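TRAS1 ORF2p (Bombyx mori, PDB 1WDU) probably nicks DNA at telomeric target sites through this N-terminal endonuclease domain, part of a longer retrotransposon protein that also carries reverse transcriptase. Local coordinates at residues Ile48-Glu53 with Leu119-Tyr123; Gln96-Leu100 with Arg139-Met144; Trp115-Leu119 with Lys147-Phe151; Gly182-Asn187 with Asp208-Glu214. The protein carries 1 engineered substitution. All coordinates share one frame; numbering follows the deposited sequence.

Contact 1 of 4, residues Ile48-Glu53 with Leu119-Tyr123. With PO4 (phosphate ion), chain C.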
# COMPACT_ATOMS: atom_id res chain seq x y z
N ILE A 48 1.07 1.63 11.03
CA ILE A 48 0.55 2.11 9.75
C ILE A 48 -0.35 1.12 9.00
O ILE A 48 -0.22 -0.10 9.12
CB ILE A 48 1.73 2.45 8.79
CG1 ILE A 48 2.68 3.47 9.43
CG2 ILE A 48 1.18 2.97 7.46
CD1 ILE A 48 2.13 4.87 9.49
N ALA A 49 -1.25 1.67 8.21
CA ALA A 49 -2.11 0.86 7.37
C ALA A 49 -2.17 1.54 6.00
O ALA A 49 -2.47 2.74 5.90
CB ALA A 49 -3.51 0.75 7.97
N LEU A 50 -1.82 0.79 4.95
CA LEU A 50 -1.88 1.30 3.57
C LEU A 50 -3.17 0.69 3.02
O LEU A 50 -3.23 -0.49 2.69
CB LEU A 50 -0.66 0.83 2.78
CG LEU A 50 0.71 1.20 3.39
CD1 LEU A 50 1.82 0.62 2.53
CD2 LEU A 50 0.86 2.71 3.49
N ILE A 51 -4.20 1.53 2.94
CA ILE A 51 -5.53 1.12 2.52
C ILE A 51 -5.95 1.48 1.11
O ILE A 51 -5.50 2.46 0.54
CB ILE A 51 -6.58 1.74 3.46
CG1 ILE A 51 -6.21 1.50 4.92
CG2 ILE A 51 -7.96 1.16 3.17
CD1 ILE A 51 -6.97 2.41 5.88
N GLN A 52 -6.86 0.66 0.57
CA GLN A 52 -7.45 0.89 -0.74
C GLN A 52 -8.93 0.62 -0.59
O GLN A 52 -9.32 -0.30 0.14
CB GLN A 52 -6.89 -0.05 -1.82
CG GLN A 52 -5.40 0.07 -2.04
CD GLN A 52 -4.63 -0.68 -0.99
OE1 GLN A 52 -4.91 -1.85 -0.74
NE2 GLN A 52 -3.65 -0.02 -0.38
N GLU A 53 -9.75 1.42 -1.25
CA GLU A 53 -11.20 1.24 -1.22
C GLU A 53 -11.80 1.27 0.19
O GLU A 53 -12.51 0.34 0.58
CB GLU A 53 -11.56 -0.08 -1.88
CG GLU A 53 -11.11 -0.21 -3.32
CD GLU A 53 -12.14 0.30 -4.30
OE1 GLU A 53 -12.26 1.54 -4.46
OE2 GLU A 53 -12.83 -0.54 -4.90
N LEU A 119 5.67 7.37 2.32
CA LEU A 119 4.79 6.22 2.13
C LEU A 119 3.71 6.51 1.11
O LEU A 119 3.23 7.63 0.99
CB LEU A 119 4.08 5.86 3.44
CG LEU A 119 4.88 5.37 4.63
CD1 LEU A 119 3.99 5.39 5.86
CD2 LEU A 119 5.41 3.96 4.34
N VAL A 120 3.32 5.49 0.36
CA VAL A 120 2.27 5.72 -0.60
C VAL A 120 1.32 4.54 -0.69
O VAL A 120 1.74 3.39 -0.71
CB VAL A 120 2.84 6.11 -2.00
CG1 VAL A 120 4.20 5.52 -2.17
CG2 VAL A 120 1.89 5.68 -3.11
N SER A 121 0.03 4.85 -0.69
CA SER A 121 -1.01 3.84 -0.82
C SER A 121 -1.66 4.16 -2.16
O SER A 121 -2.01 5.31 -2.43
CB SER A 121 -2.03 3.94 0.31
OG SER A 121 -3.02 2.92 0.19
N TYR A 122 -1.81 3.14 -3.00
CA TYR A 122 -2.38 3.33 -4.32
C TYR A 122 -3.42 2.28 -4.70
O TYR A 122 -3.47 1.19 -4.13
CB TYR A 122 -1.27 3.30 -5.36
CG TYR A 122 -0.62 1.93 -5.52
CD1 TYR A 122 0.54 1.59 -4.82
CD2 TYR A 122 -1.18 0.97 -6.37
CE1 TYR A 122 1.14 0.34 -4.98
CE2 TYR A 122 -0.60 -0.28 -6.53
CZ TYR A 122 0.56 -0.59 -5.83
OH TYR A 122 1.12 -1.84 -6.01
N TYR A 123 -4.22 2.63 -5.70
CA TYR A 123 -5.25 1.76 -6.24
C TYR A 123 -5.46 2.09 -7.73
O TYR A 123 -5.79 3.22 -8.08
CB TYR A 123 -6.56 1.92 -5.46
CG TYR A 123 -7.69 1.12 -6.06
CD1 TYR A 123 -8.62 1.71 -6.91
CD2 TYR A 123 -7.80 -0.25 -5.82
CE1 TYR A 123 -9.62 0.96 -7.51
CE2 TYR A 123 -8.79 -1.01 -6.41
CZ TYR A 123 -9.70 -0.39 -7.26
OH TYR A 123 -10.68 -1.14 -7.85
P PO4 C . -11.23 -4.31 -6.79
O1 PO4 C . -12.34 -4.26 -7.90
O2 PO4 C . -11.12 -5.66 -6.11
O3 PO4 C . -9.91 -3.72 -7.30
O4 PO4 C . -11.71 -3.31 -5.72

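Contact 2 of 4, residues Gln96-Leu100 with Arg139-Met144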
# COMPACT_ATOMS: atom_id res chain seq x y z
N GLN A 96 2.20 15.75 5.09
CA GLN A 96 1.34 15.54 3.92
C GLN A 96 1.90 16.17 2.65
O GLN A 96 2.56 17.21 2.68
CB GLN A 96 -0.05 16.14 4.16
CG GLN A 96 -0.75 15.71 5.44
CD GLN A 96 -2.13 16.32 5.55
OE1 GLN A 96 -3.01 16.03 4.74
NE2 GLN A 96 -2.34 17.16 6.55
N TYR A 97 1.60 15.53 1.52
CA TYR A 97 2.04 16.05 0.23
C TYR A 97 0.85 16.19 -0.71
O TYR A 97 0.64 15.37 -1.60
CB TYR A 97 3.09 15.13 -0.37
CG TYR A 97 4.34 15.02 0.48
CD1 TYR A 97 4.54 13.91 1.30
CD2 TYR A 97 5.30 16.04 0.47
CE1 TYR A 97 5.68 13.82 2.11
CE2 TYR A 97 6.43 15.96 1.27
CZ TYR A 97 6.62 14.85 2.08
OH TYR A 97 7.77 14.75 2.85
N PRO A 98 0.04 17.24 -0.50
CA PRO A 98 -1.15 17.51 -1.33
C PRO A 98 -0.83 17.50 -2.83
O PRO A 98 -1.64 17.04 -3.63
CB PRO A 98 -1.60 18.89 -0.85
CG PRO A 98 -1.14 18.92 0.58
CD PRO A 98 0.23 18.30 0.51
N GLN A 99 0.34 18.00 -3.20
CA GLN A 99 0.74 18.04 -4.60
C GLN A 99 0.91 16.66 -5.23
O GLN A 99 0.74 16.51 -6.44
CB GLN A 99 2.06 18.82 -4.76
CG GLN A 99 1.96 20.29 -4.45
CD GLN A 99 0.97 21.01 -5.37
OE1 GLN A 99 1.19 21.11 -6.58
NE2 GLN A 99 -0.12 21.50 -4.79
N LEU A 100 1.24 15.67 -4.42
CA LEU A 100 1.46 14.33 -4.94
C LEU A 100 0.24 13.43 -4.87
O LEU A 100 0.15 12.44 -5.59
CB LEU A 100 2.62 13.67 -4.21
CG LEU A 100 3.93 14.45 -4.27
CD1 LEU A 100 4.97 13.79 -3.38
CD2 LEU A 100 4.40 14.52 -5.72
N ARG A 139 6.23 10.61 -11.10
CA ARG A 139 6.16 11.93 -10.50
C ARG A 139 6.50 11.89 -9.02
O ARG A 139 7.24 12.76 -8.52
CB ARG A 139 4.75 12.51 -10.70
CG ARG A 139 4.56 13.94 -10.19
CD ARG A 139 3.40 14.62 -10.93
NE ARG A 139 3.22 16.01 -10.53
CZ ARG A 139 2.54 16.40 -9.45
NH1 ARG A 139 1.97 15.50 -8.66
NH2 ARG A 139 2.43 17.70 -9.17
N VAL A 140 5.99 10.89 -8.31
CA VAL A 140 6.27 10.75 -6.88
C VAL A 140 7.74 10.44 -6.66
O VAL A 140 8.38 11.01 -5.79
CB VAL A 140 5.41 9.61 -6.23
CG1 VAL A 140 5.89 9.35 -4.81
CG2 VAL A 140 3.94 9.99 -6.21
N GLU A 141 8.28 9.54 -7.47
CA GLU A 141 9.68 9.13 -7.35
C GLU A 141 10.69 10.27 -7.59
O GLU A 141 11.62 10.46 -6.80
CB GLU A 141 9.95 7.97 -8.32
CG GLU A 141 11.04 6.99 -7.87
CD GLU A 141 12.44 7.46 -8.19
OE1 GLU A 141 13.41 6.75 -7.82
OE2 GLU A 141 12.59 8.54 -8.82
N ARG A 142 10.50 11.04 -8.66
CA ARG A 142 11.44 12.13 -8.97
C ARG A 142 11.28 13.34 -8.06
O ARG A 142 12.25 13.89 -7.56
CB ARG A 142 11.30 12.57 -10.43
CG ARG A 142 10.08 13.42 -10.75
CD ARG A 142 10.17 14.01 -12.16
NE ARG A 142 9.75 15.41 -12.20
CZ ARG A 142 8.49 15.83 -12.04
NH1 ARG A 142 7.52 14.96 -11.83
NH2 ARG A 142 8.22 17.13 -12.06
N LYS A 143 10.03 13.75 -7.85
CA LYS A 143 9.73 14.91 -7.03
C LYS A 143 9.81 14.58 -5.54
O LYS A 143 9.42 15.39 -4.71
CB LYS A 143 8.32 15.41 -7.39
CG LYS A 143 7.93 16.73 -6.75
CD LYS A 143 6.66 17.27 -7.40
CE LYS A 143 6.34 18.67 -6.90
NZ LYS A 143 5.18 19.27 -7.61
N MET A 144 10.33 13.41 -5.21
CA MET A 144 10.42 13.00 -3.82
C MET A 144 11.73 12.30 -3.46
O MET A 144 11.84 11.68 -2.40
CB MET A 144 9.24 12.09 -3.49
CG MET A 144 8.79 12.11 -2.05
SD MET A 144 8.29 13.77 -1.55
CE MET A 144 9.61 14.12 -0.35

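Contact 3 of 4, residues Trp115-Leu119 with Lys147-Phe151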
# COMPACT_ATOMS: atom_id res chain seq x y z
N TRP A 115 14.91 7.82 10.93
CA TRP A 115 14.77 8.10 9.51
C TRP A 115 13.51 8.88 9.13
O TRP A 115 12.72 9.26 9.99
CB TRP A 115 14.78 6.79 8.72
CG TRP A 115 14.01 5.64 9.36
CD1 TRP A 115 14.51 4.41 9.67
CD2 TRP A 115 12.62 5.62 9.73
NE1 TRP A 115 13.52 3.62 10.22
CE2 TRP A 115 12.35 4.34 10.26
CE3 TRP A 115 11.58 6.55 9.66
CZ2 TRP A 115 11.08 3.97 10.73
CZ3 TRP A 115 10.31 6.18 10.13
CH2 TRP A 115 10.08 4.90 10.65
N GLU A 116 13.36 9.12 7.83
CA GLU A 116 12.19 9.80 7.30
C GLU A 116 11.79 9.01 6.06
O GLU A 116 12.57 8.92 5.11
CB GLU A 116 12.51 11.25 6.92
CG GLU A 116 11.25 12.09 6.70
CD GLU A 116 11.56 13.55 6.48
OE1 GLU A 116 12.45 14.08 7.17
OE2 GLU A 116 10.90 14.18 5.62
N ILE A 117 10.59 8.45 6.08
CA ILE A 117 10.11 7.63 4.98
C ILE A 117 8.84 8.15 4.29
O ILE A 117 7.86 8.50 4.94
CB ILE A 117 9.85 6.18 5.48
CG1 ILE A 117 11.16 5.59 6.01
CG2 ILE A 117 9.28 5.32 4.36
CD1 ILE A 117 11.03 4.19 6.53
N THR A 118 8.88 8.21 2.96
CA THR A 118 7.74 8.65 2.18
C THR A 118 6.92 7.38 1.88
O THR A 118 7.42 6.43 1.28
CB THR A 118 8.18 9.30 0.86
OG1 THR A 118 9.06 10.39 1.14
CG2 THR A 118 6.98 9.82 0.07
N LEU A 119 5.67 7.37 2.32
CA LEU A 119 4.79 6.22 2.13
C LEU A 119 3.71 6.51 1.11
O LEU A 119 3.23 7.63 0.99
CB LEU A 119 4.08 5.86 3.44
CG LEU A 119 4.88 5.37 4.63
CD1 LEU A 119 3.99 5.39 5.86
CD2 LEU A 119 5.41 3.96 4.34
N LYS A 147 15.25 7.82 -2.69
CA LYS A 147 15.46 7.03 -1.48
C LYS A 147 14.28 7.14 -0.51
O LYS A 147 13.46 8.05 -0.61
CB LYS A 147 16.73 7.49 -0.76
CG LYS A 147 18.03 7.18 -1.49
CD LYS A 147 19.24 7.61 -0.66
CE LYS A 147 19.25 9.13 -0.43
NZ LYS A 147 20.45 9.58 0.34
N ARG A 148 14.21 6.20 0.42
CA ARG A 148 13.17 6.20 1.44
C ARG A 148 11.74 6.16 0.87
O ARG A 148 10.87 6.88 1.35
CB ARG A 148 13.33 7.45 2.31
CG ARG A 148 14.71 7.61 2.90
CD ARG A 148 14.98 6.51 3.91
NE ARG A 148 16.40 6.42 4.23
CZ ARG A 148 16.90 5.55 5.10
NH1 ARG A 148 16.10 4.72 5.74
NH2 ARG A 148 18.21 5.52 5.33
N LEU A 149 11.51 5.34 -0.14
CA LEU A 149 10.19 5.23 -0.71
C LEU A 149 9.61 3.83 -0.52
O LEU A 149 10.31 2.84 -0.69
CB LEU A 149 10.21 5.55 -2.22
CG LEU A 149 10.68 6.93 -2.71
CD1 LEU A 149 10.40 7.03 -4.21
CD2 LEU A 149 9.96 8.04 -1.98
N ILE A 150 8.33 3.77 -0.15
CA ILE A 150 7.61 2.50 0.01
C ILE A 150 6.22 2.68 -0.59
O ILE A 150 5.49 3.61 -0.22
CB ILE A 150 7.41 2.09 1.50
CG1 ILE A 150 8.76 1.97 2.22
CG2 ILE A 150 6.71 0.74 1.56
CD1 ILE A 150 8.62 1.62 3.71
N PHE A 151 5.86 1.80 -1.52
CA PHE A 151 4.56 1.85 -2.18
C PHE A 151 3.80 0.59 -1.87
O PHE A 151 4.38 -0.49 -1.83
CB PHE A 151 4.68 1.91 -3.71
CG PHE A 151 5.32 3.15 -4.24
CD1 PHE A 151 6.69 3.35 -4.13
CD2 PHE A 151 4.55 4.10 -4.92
CE1 PHE A 151 7.29 4.48 -4.69
CE2 PHE A 151 5.14 5.23 -5.48
CZ PHE A 151 6.52 5.42 -5.37

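Contact 4 of 4, residues Gly182-Asn187 with Asp208-Glu214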
# COMPACT_ATOMS: atom_id res chain seq x y z
N GLY A 182 14.24 1.89 -10.26
CA GLY A 182 15.05 1.19 -9.28
C GLY A 182 14.22 0.70 -8.11
O GLY A 182 14.75 0.45 -7.02
N LEU A 183 12.91 0.55 -8.32
CA LEU A 183 12.01 0.07 -7.28
C LEU A 183 12.07 -1.45 -7.20
O LEU A 183 12.08 -2.14 -8.23
CB LEU A 183 10.58 0.56 -7.57
CG LEU A 183 10.44 2.09 -7.57
CD1 LEU A 183 9.03 2.50 -7.96
CD2 LEU A 183 10.78 2.62 -6.18
N HIS A 184 12.10 -1.98 -5.98
CA HIS A 184 12.20 -3.41 -5.78
C HIS A 184 10.98 -4.02 -5.10
O HIS A 184 10.48 -3.50 -4.11
CB HIS A 184 13.46 -3.70 -4.96
CG HIS A 184 14.70 -3.14 -5.58
ND1 HIS A 184 15.41 -3.81 -6.55
CD2 HIS A 184 15.32 -1.95 -5.40
CE1 HIS A 184 16.42 -3.05 -6.95
NE2 HIS A 184 16.39 -1.92 -6.27
N ILE A 185 10.53 -5.14 -5.66
CA ILE A 185 9.37 -5.85 -5.16
C ILE A 185 9.61 -6.47 -3.80
O ILE A 185 10.66 -7.05 -3.54
CB ILE A 185 8.96 -6.96 -6.14
CG1 ILE A 185 8.58 -6.33 -7.49
CG2 ILE A 185 7.77 -7.74 -5.59
CD1 ILE A 185 8.42 -7.33 -8.61
N LEU A 186 8.62 -6.33 -2.92
CA LEU A 186 8.70 -6.86 -1.57
C LEU A 186 7.88 -8.15 -1.45
O LEU A 186 8.14 -8.97 -0.58
CB LEU A 186 8.19 -5.82 -0.57
CG LEU A 186 9.19 -4.70 -0.26
CD1 LEU A 186 8.51 -3.52 0.43
CD2 LEU A 186 10.30 -5.28 0.61
N ASN A 187 6.91 -8.32 -2.33
CA ASN A 187 6.07 -9.52 -2.30
C ASN A 187 6.87 -10.81 -2.23
O ASN A 187 8.04 -10.86 -2.60
CB ASN A 187 5.18 -9.57 -3.54
CG ASN A 187 4.02 -8.61 -3.45
OD1 ASN A 187 4.20 -7.42 -3.20
ND2 ASN A 187 2.81 -9.13 -3.67
N ASP A 208 -2.05 -7.47 -5.76
CA ASP A 208 -1.58 -6.45 -4.82
C ASP A 208 -0.05 -6.47 -4.78
O ASP A 208 0.57 -7.53 -4.64
CB ASP A 208 -2.15 -6.70 -3.43
CG ASP A 208 -3.67 -6.65 -3.40
OD1 ASP A 208 -4.30 -7.72 -3.55
OD2 ASP A 208 -4.23 -5.54 -3.24
N VAL A 209 0.57 -5.30 -4.89
CA VAL A 209 2.03 -5.24 -4.89
C VAL A 209 2.55 -4.22 -3.88
O VAL A 209 1.90 -3.22 -3.58
CB VAL A 209 2.60 -4.86 -6.31
CG1 VAL A 209 4.04 -5.35 -6.44
CG2 VAL A 209 1.74 -5.46 -7.41
N THR A 210 3.74 -4.52 -3.35
CA THR A 210 4.43 -3.66 -2.39
C THR A 210 5.85 -3.55 -2.91
O THR A 210 6.51 -4.56 -3.16
CB THR A 210 4.49 -4.29 -0.98
OG1 THR A 210 3.18 -4.67 -0.55
CG2 THR A 210 5.08 -3.30 0.01
N PHE A 211 6.34 -2.33 -3.10
CA PHE A 211 7.69 -2.15 -3.59
C PHE A 211 8.33 -0.92 -2.98
O PHE A 211 7.63 -0.03 -2.50
CB PHE A 211 7.69 -2.09 -5.13
CG PHE A 211 6.65 -1.18 -5.73
CD1 PHE A 211 6.94 0.16 -5.99
CD2 PHE A 211 5.41 -1.67 -6.10
CE1 PHE A 211 6.01 0.99 -6.62
CE2 PHE A 211 4.47 -0.83 -6.74
CZ PHE A 211 4.78 0.49 -6.99
N CYS A 212 9.65 -0.88 -3.00
CA CYS A 212 10.37 0.23 -2.38
C CYS A 212 11.71 0.50 -3.05
O CYS A 212 12.21 -0.30 -3.82
CB CYS A 212 10.65 -0.11 -0.92
SG CYS A 212 11.65 -1.63 -0.73
N THR A 213 12.28 1.66 -2.72
CA THR A 213 13.59 2.04 -3.23
C THR A 213 14.59 1.03 -2.66
O THR A 213 14.31 0.38 -1.65
CB THR A 213 13.97 3.45 -2.76
OG1 THR A 213 13.68 3.56 -1.36
CG2 THR A 213 13.19 4.50 -3.53
N GLU A 214 15.74 0.89 -3.31
CA GLU A 214 16.77 -0.06 -2.87
C GLU A 214 17.15 0.08 -1.40
O GLU A 214 17.22 -0.91 -0.67
CB GLU A 214 18.02 0.10 -3.76
CG GLU A 214 19.22 -0.76 -3.37
CD GLU A 214 19.01 -2.24 -3.62
OE1 GLU A 214 18.63 -2.61 -4.76
OE2 GLU A 214 19.24 -3.05 -2.69

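Contact 1 of 4, residues Ile48-Glu53 with Leu119-Tyr123
Leu50 faces Ser121 and Gln52 faces Tyr123 across two strands, 48-52 and 119-123, that run nearly the same way, 22° apart, with 6.2 Å between their axes. They belong to different sheets and share no backbone hydrogen bond; side chains do the joining. At one end Ile48 and Leu119 meet tip to tip, CG2 against CD1 at 4.0 Å. In the middle the hydroxyl of Ser121, swung opposite its own backbone N (chi1 -179°), crosses the gap and donates to Ile51 O; the OG-to-O distance is a short 2.5 Å, and the donor stands 43° above the carbonyl plane. Gln52 bends back at chi2, which puts its CG 3.1 Å from Tyr122 O and lets NE2 make a weak bond to Leu50 O. This is the interior of the alpha/beta sandwich of DNase I-like endonucleases: strand 48-52 belongs to one sheet, strand 116-123 to the other. Near the strand ends Glu53 folds over one face of the Tyr123 ring, its CG 4.2 Å from the centroid in a CH-pi contact, and its carboxylate lies nearly parallel to the ring and stacks on it. OE2 is also salt-bridged to Arg29. From the ring edge Tyr123 OH donates to O3 of a bound phosphate at 2.7 Å, and His234 NE2 bonds the same ion. A phenylalanine in place of Tyr123 could keep the surface under Glu53 but would probably leave phosphate O3 without this donor. The ion, probably from the crystallisation liquor, has its O4 3.1 Å from Glu53 OE2.

Contact 2 of 4, residues Gln96-Leu100 with Arg139-Met144
Met144 lays its sulfur over one face of the Tyr97 ring, a Met-aromatic contact that joins the loop after strand 93-96 to the turn that follows helix 131-142. SD is 4.2 Å from the ring centroid and 15° off the normal, displaced toward the rim, and the two side chains cross at about a right angle. Bends at chi2 and chi3 turn the methionine tip along the ring, bringing CE to 3.7 Å from Tyr97 OH. Leu100 pushes its two methyls toward the helix end: CD1 reaches Met144 SD at 3.8 Å, while CD2 lies 3.9 Å from CD of the extended Lys143 chain, which passes it obliquely. Leu100 CB makes a looser apolar contact with Val140 CG2, 4.4 Å away, and both Leu100 and Val140 rest on Val107 of strand 105-111, so this end of the helix is packed against the sheet as well as the loop. Arg139, its chain extended from CG to NE, presents the edge of its guanidinium to the loop. NH1 donates to Gln99 O at 2.7 Å along an almost straight N-H line (172°), in the guanidinium plane. A lysine there, with a single terminal nitrogen, would probably lose this in-plane approach and hold the Gln99 carbonyl less firmly. The second nitrogen, Arg139 NH2, adds a weak bond to Gln99 O at 3.4 Å.

Contact 3 of 4, residues Trp115-Leu119 with Lys147-Phe151
The beta-alpha-beta unit of strand 116-123, helix 131-142 and strand 149-154 is closed here, where Thr118 and Leu119 pair in parallel with Leu149 and Ile150. Thr118 uses both its backbone N and its O: the N donates to Arg148 O at 2.9 Å, and the O accepts from Ile150 N at 3.2 Å. On the face covered by helix 131-142, Thr118 and Leu149 lie side by side and point the same way, with Thr118 CB 3.6 Å from Leu149 CD2. The opposite face is apolar: Leu119 CD2 rides alongside Ile150 CB, and Ile117 crosses Ile150 obliquely, Ile117 CG2 lying 3.8 Å from Ile150 CD1. Strand 237-241 of the other sheet touches Ile117 and Ile150, so these residues are part of the core between the sheets. Ile117 also sets its CD1 over the centre of the Trp115 ring, whose indole NE1 bonds to Arg242 O. The ring reaches there because Trp115 CG sits between its backbone N and carbonyl carbon (chi1 41°). Before the strand proper, Arg148 takes a positive phi (59°) and folds its aliphatic part over Glu116 O, CB and CG each 3.3 Å from that oxygen; the guanidinium then turns one face to Trp115 CB, 3.9 Å from NH1.

Contact 4 of 4, residues Gly182-Asn187 with Asp208-Glu214
The His184 ring has Glu214 OE1 over one face, 2.8 Å from NE2, and Glu214 N at its edge, in plane. With CG opposite its own carbonyl carbon (chi1 -55°), the ring is carried toward Glu214. Carboxylate and ring stand 68° apart, and the approach is too poorly angled for a hydrogen bond. The ring of Phe211 is met obliquely by Leu183 CD1, 3.6 Å from CE1, and is stacked with Phe151 of the neighbouring strand. The amide of Asn187 is gripped at both ends: OD1 accepts from Thr210 N in its carbonyl plane, while ND2 donates to Asp208 O, which lies 21° out of the amide plane. With 2.9 Å in each bond, the side chain takes over the backbone's pairing role just past the end of a short strand. That strand, 184-185, adds on antiparallel to strand 204-212 in the second sheet of the sandwich. His184 and Cys212 form the hydrogen-bonded pair, His184 N to Cys212 O being 2.7 Å, and Ile185 and Phe211 the non-hydrogen-bonded one. Leu186 N donates to Thr210 O, and its side chain lies across strand 204-212, with Leu186 CD1 3.5 Å from Thr210 CG2 and 3.8 Å from Cys212 SG.

Contacts 1 and 3 share Leu119 and lie along one strand, 116-123: one end is paired in contact 3, the other reaches the phosphate in contact 1, with centres 13 Å apart. Val120 N and Ile150 O, at 2.9 Å, carry the pairing on. The sheet continues from contact 3 into contact 4 through Phe151 N to Phe211 O, 2.7 Å. Tyr122 OH of contact 1 probably bonds Val209 O of contact 4 at 2.9 Å. His234, which also bonds the phosphate, has a weak hydrogen bond to Asp208 of contact 4. Contact 2 packs on the outer face, Met144 CG 3.6 Å from Thr118 CG2 of contact 3, its centre 15 Å from that of contact 1.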